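Local structure of probable exosome complex exonuclease 2 (Pyrococcus abyssi, 2PO1) at residues D16-L21 with K26-R31; P198-K203 with V210-D215. The protein probably serves as a non-catalytic component of the archaeal RNA-degrading exosome, a member of the RNase PH family that helps shape the active site of Rrp41. One frame throughout, in Å; residues are numbered along the deposited sequence.

How the contacts relate
Contact 1 lies toward the outside of the chain and is partly buried: the N-terminal helix 13-23 meets the loop that follows it. Contact 2 is buried throughout and belongs to a four-stranded antiparallel sheet, where strand 197-204 meets the end of strand 207-210 and the turn into helix 214-219. Their centres are about 13 Å apart. In each, one direct backbone hydrogen bond is joined by apolar packing; contact 1 adds a bridging water, whereas in contact 2 buried side chains pack against the strand and its carbonyl. The two touch mainly through polar groups: Arg-27 NH1 reaches Val-210 O at 2.7 Å, a probable hydrogen bond, and Arg-31 forms a salt bridge with Asp-211.

Contact 1. Residues D16-L21 with K26-R31; sequences DHIINL and KRIDDR
Leu-21 O accepts the backbone N-H of Lys-26, with 2.9 Å from O to N; the donor comes from above the carbonyl plane. One helical turn earlier, a water donates to both Ile-18 O and Lys-26 O, a second tie between helix 13-23 and the loop after it. Leu-21 itself divides its methyls: CD1 lies 3.6 Å from Ile-28 CG2, the two side chains crossing at about a right angle, while CD2 lies 3.7 Å from Lys-26 CB. With CG1 of Ile-28 set between backbone N and carbonyl carbon (chi1 40°), CG2 is left to reach the helix, where it also meets Ile-18 CG1 at 3.8 Å and approaches the His-17 ring obliquely. An alanine at Leu-21 would take away both methyls and is likely to leave a gap between the helix and the Lys-26 to Ile-28 backbone, with Ile-28 CG2 less firmly packed. Ile-28 belongs to a type I turn, Arg-27 to Asp-30. Within that turn Asp-29 OD1 takes Arg-31 NE on its syn lone pair at 2.7 Å, a salt bridge, and OD2 accepts Arg-31 N in an Asx turn. The loop thus meets the helix with hydrocarbon and backbone, while Arg-27 and Arg-31 tie it to Val-210, Asp-211 and Glu-216.

Contact 2. Residues P198-K203 with V210-D215; sequences PVTFAK and VDPSLD
Val-199 makes the first touch, its CG1 3.6 Å from Val-210 CG2. Both methyls stand anti to their own backbone N (chi1 171° for Val-199), and the two side chains lie obliquely against each other. At Thr-200 the backbone takes over: its carbonyl O accepts Asp-211 N at 3.0 Å, the donor arriving nearly along the C=O axis. The same oxygen is approached by Val-210 CA in a C-H...O contact of 3.5 Å. The Thr-200 hydroxyl looks elsewhere, hydrogen-bonding with Thr-225 and Asp-154. Phe-201 then pairs with Val-210 as an antiparallel non-hydrogen-bonded pair, both side chains on one face of the sheet. Its CE2 comes within 3.9 Å of Val-210 CB, and Val-210 CG2 sits over one face of the ring, displaced toward the rim. At Ala-202 the partner changes to Pro-212, the two CB atoms being 3.5 Å apart.

Between Val-210 and Pro-212 the chain turns off the strand direction: Asp-211 has a positive phi (51°), its CB points away from strand 197-204, and its carboxylate makes salt bridges with Arg-37 and Arg-31. Ser-213 follows as the N-cap of helix 214-219.

Strand 197-204 runs between 207-210, outermost in this chain, and 222-228, which it meets through backbone bonds such as Phe-201 with Ile-224. Helix 247-275 covers the face bearing Val-199 and Phe-201, with Ala-257 and Ala-261 against the valine and Thr-256 against the ring. Lys-223 of strand 222-228 touches both Thr-200 and Pro-212, where the chain leaves the hairpin of strands 197-204 and 207-210 for helix 214-219.

Contact 1. Residues D16-L21 with K26-R31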
loop_
_atom_site.group_PDB
_atom_site.type_symbol
_atom_site.label_atom_id
_atom_site.label_comp_id
_atom_site.label_asym_id
_atom_site.label_seq_id
_atom_site.Cartn_x
_atom_site.Cartn_y
_atom_site.Cartn_z
ATOM N N ASP C 16 8.934 -19.264 -34.788
ATOM C CA ASP C 16 9.471 -19.727 -36.037
ATOM C C ASP C 16 8.381 -19.833 -37.047
ATOM O O ASP C 16 8.586 -19.515 -38.207
ATOM C CB ASP C 16 10.170 -21.049 -35.846
ATOM C CG ASP C 16 11.490 -20.896 -35.136
ATOM O OD1 ASP C 16 11.786 -21.693 -34.230
ATOM O OD2 ASP C 16 12.243 -19.982 -35.497
ATOM N N HIS C 17 7.204 -20.256 -36.608
ATOM C CA HIS C 17 6.123 -20.378 -37.540
ATOM C C HIS C 17 5.650 -19.009 -38.006
ATOM O O HIS C 17 5.474 -18.769 -39.207
ATOM C CB HIS C 17 4.955 -21.125 -36.933
ATOM C CG HIS C 17 3.838 -21.321 -37.900
ATOM N ND1 HIS C 17 4.039 -21.829 -39.166
ATOM C CD2 HIS C 17 2.515 -21.055 -37.804
ATOM C CE1 HIS C 17 2.886 -21.890 -39.805
ATOM N NE2 HIS C 17 1.945 -21.418 -39.004
ATOM N N ILE C 18 5.436 -18.135 -37.033
ATOM C CA ILE C 18 5.099 -16.742 -37.312
ATOM C C ILE C 18 6.168 -16.031 -38.188
ATOM O O ILE C 18 5.809 -15.451 -39.194
ATOM C CB ILE C 18 4.692 -16.022 -36.055
ATOM C CG1 ILE C 18 3.427 -16.688 -35.494
ATOM C CG2 ILE C 18 4.462 -14.556 -36.289
ATOM C CD1 ILE C 18 2.984 -16.112 -34.149
ATOM N N ILE C 19 7.456 -16.116 -37.858
ATOM C CA ILE C 19 8.451 -15.474 -38.712
ATOM C C ILE C 19 8.423 -15.984 -40.128
ATOM O O ILE C 19 8.483 -15.196 -41.066
ATOM C CB ILE C 19 9.870 -15.584 -38.162
ATOM C CG1 ILE C 19 10.154 -14.402 -37.229
ATOM C CG2 ILE C 19 10.905 -15.590 -39.294
ATOM C CD1 ILE C 19 11.424 -14.636 -36.430
ATOM N N ASN C 20 8.316 -17.306 -40.296
ATOM C CA ASN C 20 8.387 -17.904 -41.591
ATOM C C ASN C 20 7.169 -17.559 -42.397
ATOM O O ASN C 20 7.296 -17.267 -43.571
ATOM C CB ASN C 20 8.599 -19.423 -41.499
ATOM C CG ASN C 20 9.984 -19.785 -41.017
ATOM O OD1 ASN C 20 10.715 -18.916 -40.532
ATOM N ND2 ASN C 20 10.358 -21.076 -41.118
ATOM N N LEU C 21 5.992 -17.621 -41.793
ATOM C CA LEU C 21 4.806 -17.152 -42.475
ATOM C C LEU C 21 5.009 -15.711 -42.925
ATOM O O LEU C 21 4.698 -15.369 -44.063
ATOM C CB LEU C 21 3.587 -17.199 -41.569
ATOM C CG LEU C 21 2.685 -18.418 -41.641
ATOM C CD1 LEU C 21 1.517 -18.233 -40.726
ATOM C CD2 LEU C 21 2.206 -18.653 -43.018
ATOM N N LYS C 26 2.656 -13.625 -45.077
ATOM C CA LYS C 26 1.459 -14.156 -44.463
ATOM C C LYS C 26 1.479 -14.026 -42.973
ATOM O O LYS C 26 2.541 -13.970 -42.366
ATOM C CB LYS C 26 1.254 -15.611 -44.855
ATOM C CG LYS C 26 0.962 -15.780 -46.318
ATOM C CD LYS C 26 0.871 -17.251 -46.678
ATOM C CE LYS C 26 -0.272 -17.432 -47.673
ATOM N NZ LYS C 26 -0.235 -18.872 -48.149
ATOM N N ARG C 27 0.290 -13.952 -42.400
ATOM C CA ARG C 27 0.127 -13.904 -40.949
ATOM C C ARG C 27 -0.687 -15.115 -40.553
ATOM O O ARG C 27 -1.322 -15.726 -41.402
ATOM C CB ARG C 27 -0.541 -12.592 -40.507
ATOM C CG ARG C 27 0.309 -11.391 -40.806
ATOM C CD ARG C 27 -0.491 -10.123 -40.580
ATOM N NE ARG C 27 -0.545 -9.760 -39.187
ATOM C CZ ARG C 27 -1.104 -8.634 -38.731
ATOM N NH1 ARG C 27 -1.068 -8.367 -37.446
ATOM N NH2 ARG C 27 -1.679 -7.787 -39.571
ATOM N N ILE C 28 -0.632 -15.495 -39.284
ATOM C CA ILE C 28 -1.233 -16.752 -38.904
ATOM C C ILE C 28 -2.720 -16.802 -39.190
ATOM O O ILE C 28 -3.241 -17.870 -39.360
ATOM C CB ILE C 28 -0.984 -17.155 -37.429
ATOM C CG1 ILE C 28 -1.077 -15.965 -36.514
ATOM C CG2 ILE C 28 0.341 -17.891 -37.301
ATOM C CD1 ILE C 28 -1.353 -16.331 -35.016
ATOM N N ASP C 29 -3.396 -15.658 -39.209
ATOM C CA ASP C 29 -4.837 -15.622 -39.410
ATOM C C ASP C 29 -5.196 -15.111 -40.787
ATOM O O ASP C 29 -6.323 -14.704 -41.022
ATOM C CB ASP C 29 -5.493 -14.717 -38.370
ATOM C CG ASP C 29 -4.965 -13.298 -38.431
ATOM O OD1 ASP C 29 -5.487 -12.430 -37.705
ATOM O OD2 ASP C 29 -4.023 -13.046 -39.228
ATOM N N ASP C 30 -4.219 -15.089 -41.684
ATOM C CA ASP C 30 -4.460 -14.752 -43.065
ATOM C C ASP C 30 -4.716 -13.272 -43.310
ATOM O O ASP C 30 -5.080 -12.869 -44.416
ATOM C CB ASP C 30 -5.612 -15.595 -43.637
ATOM C CG ASP C 30 -5.283 -17.084 -43.675
ATOM O OD1 ASP C 30 -6.063 -17.894 -43.115
ATOM O OD2 ASP C 30 -4.223 -17.439 -44.230
ATOM N N ARG C 31 -4.504 -12.465 -42.299
ATOM C CA ARG C 31 -4.560 -11.028 -42.452
ATOM C C ARG C 31 -3.373 -10.511 -43.233
ATOM O O ARG C 31 -2.318 -11.156 -43.223
ATOM C CB ARG C 31 -4.476 -10.398 -41.084
ATOM C CG ARG C 31 -5.771 -10.199 -40.425
ATOM C CD ARG C 31 -5.477 -9.245 -39.329
ATOM N NE ARG C 31 -4.793 -9.872 -38.205
ATOM C CZ ARG C 31 -4.239 -9.176 -37.223
ATOM N NH1 ARG C 31 -4.306 -7.850 -37.228
ATOM N NH2 ARG C 31 -3.698 -9.799 -36.176
HETATM O O HOH W 1 3.104 -14.482 -39.676
#

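Contact 2. Residues P198-K203 with V210-D215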
loop_
_atom_site.group_PDB
_atom_site.type_symbol
_atom_site.label_atom_id
_atom_site.label_comp_id
_atom_site.label_asym_id
_atom_site.label_seq_id
_atom_site.Cartn_x
_atom_site.Cartn_y
_atom_site.Cartn_z
ATOM N N PRO C 198 -5.149 5.312 -31.725
ATOM C CA PRO C 198 -3.775 4.801 -31.825
ATOM C C PRO C 198 -3.764 3.709 -32.850
ATOM O O PRO C 198 -4.722 2.903 -32.934
ATOM C CB PRO C 198 -3.474 4.206 -30.443
ATOM C CG PRO C 198 -4.689 4.404 -29.619
ATOM C CD PRO C 198 -5.857 4.738 -30.561
ATOM N N VAL C 199 -2.720 3.706 -33.671
ATOM C CA VAL C 199 -2.503 2.541 -34.480
ATOM C C VAL C 199 -1.173 1.937 -34.088
ATOM O O VAL C 199 -0.204 2.652 -33.978
ATOM C CB VAL C 199 -2.566 2.930 -35.952
ATOM C CG1 VAL C 199 -2.133 1.789 -36.783
ATOM C CG2 VAL C 199 -4.027 3.394 -36.298
ATOM N N THR C 200 -1.121 0.627 -33.889
ATOM C CA THR C 200 0.034 -0.006 -33.284
ATOM C C THR C 200 0.576 -1.085 -34.185
ATOM O O THR C 200 -0.171 -1.810 -34.777
ATOM C CB THR C 200 -0.343 -0.571 -31.914
ATOM O OG1 THR C 200 -0.509 0.519 -31.003
ATOM C CG2 THR C 200 0.694 -1.471 -31.428
ATOM N N PHE C 201 1.892 -1.104 -34.354
ATOM C CA PHE C 201 2.580 -2.095 -35.194
ATOM C C PHE C 201 3.493 -2.939 -34.330
ATOM O O PHE C 201 4.129 -2.413 -33.414
ATOM C CB PHE C 201 3.439 -1.399 -36.277
ATOM C CG PHE C 201 2.656 -0.441 -37.132
ATOM C CD1 PHE C 201 2.257 0.807 -36.627
ATOM C CD2 PHE C 201 2.283 -0.797 -38.419
ATOM C CE1 PHE C 201 1.483 1.675 -37.406
ATOM C CE2 PHE C 201 1.515 0.081 -39.203
ATOM C CZ PHE C 201 1.110 1.302 -38.688
ATOM N N ALA C 202 3.584 -4.234 -34.638
ATOM C CA ALA C 202 4.608 -5.108 -34.057
ATOM C C ALA C 202 5.703 -5.211 -35.086
ATOM O O ALA C 202 5.428 -5.403 -36.245
ATOM C CB ALA C 202 4.028 -6.468 -33.786
ATOM N N LYS C 203 6.947 -5.026 -34.673
ATOM C CA LYS C 203 8.038 -5.369 -35.540
ATOM C C LYS C 203 8.414 -6.808 -35.223
ATOM O O LYS C 203 8.749 -7.148 -34.066
ATOM C CB LYS C 203 9.214 -4.438 -35.318
ATOM C CG LYS C 203 10.468 -4.831 -36.053
ATOM C CD LYS C 203 11.384 -3.631 -36.182
ATOM C CE LYS C 203 12.639 -4.015 -36.949
ATOM N NZ LYS C 203 13.471 -2.789 -37.104
ATOM N N VAL C 210 0.487 -4.458 -38.567
ATOM C CA VAL C 210 -0.400 -3.664 -37.747
ATOM C C VAL C 210 -1.357 -4.582 -36.982
ATOM O O VAL C 210 -1.670 -5.712 -37.417
ATOM C CB VAL C 210 -1.188 -2.646 -38.579
ATOM C CG1 VAL C 210 -2.214 -3.347 -39.354
ATOM C CG2 VAL C 210 -1.915 -1.668 -37.647
ATOM N N ASP C 211 -1.794 -4.086 -35.827
ATOM C CA ASP C 211 -2.742 -4.788 -34.969
ATOM C C ASP C 211 -2.291 -6.215 -34.688
ATOM O O ASP C 211 -2.958 -7.153 -35.111
ATOM C CB ASP C 211 -4.122 -4.790 -35.593
ATOM C CG ASP C 211 -5.161 -5.452 -34.724
ATOM O OD1 ASP C 211 -6.079 -6.049 -35.317
ATOM O OD2 ASP C 211 -5.075 -5.371 -33.474
ATOM N N PRO C 212 -1.209 -6.370 -33.885
ATOM C CA PRO C 212 -0.600 -7.663 -33.606
ATOM C C PRO C 212 -1.541 -8.389 -32.667
ATOM O O PRO C 212 -2.057 -7.768 -31.766
ATOM C CB PRO C 212 0.715 -7.282 -32.863
ATOM C CG PRO C 212 0.458 -5.983 -32.239
ATOM C CD PRO C 212 -0.533 -5.272 -33.160
ATOM N N SER C 213 -1.840 -9.638 -32.933
ATOM C CA SER C 213 -2.598 -10.473 -31.995
ATOM C C SER C 213 -1.615 -10.864 -30.899
ATOM O O SER C 213 -0.418 -10.602 -31.006
ATOM C CB SER C 213 -3.025 -11.750 -32.678
ATOM O OG SER C 213 -1.864 -12.464 -33.113
ATOM N N LEU C 214 -2.108 -11.546 -29.874
ATOM C CA LEU C 214 -1.269 -11.959 -28.750
ATOM C C LEU C 214 -0.161 -12.852 -29.261
ATOM O O LEU C 214 1.002 -12.680 -28.891
ATOM C CB LEU C 214 -2.108 -12.746 -27.782
ATOM C CG LEU C 214 -1.983 -12.607 -26.287
ATOM C CD1 LEU C 214 -2.524 -13.926 -25.737
ATOM C CD2 LEU C 214 -0.576 -12.234 -25.851
ATOM N N ASP C 215 -0.509 -13.783 -30.151
ATOM C CA ASP C 215 0.484 -14.710 -30.684
ATOM C C ASP C 215 1.588 -13.919 -31.404
ATOM O O ASP C 215 2.738 -14.267 -31.301
ATOM C CB ASP C 215 -0.155 -15.673 -31.664
ATOM C CG ASP C 215 -0.942 -16.765 -30.964
ATOM O OD1 ASP C 215 -0.574 -17.111 -29.806
ATOM O OD2 ASP C 215 -1.919 -17.252 -31.570
#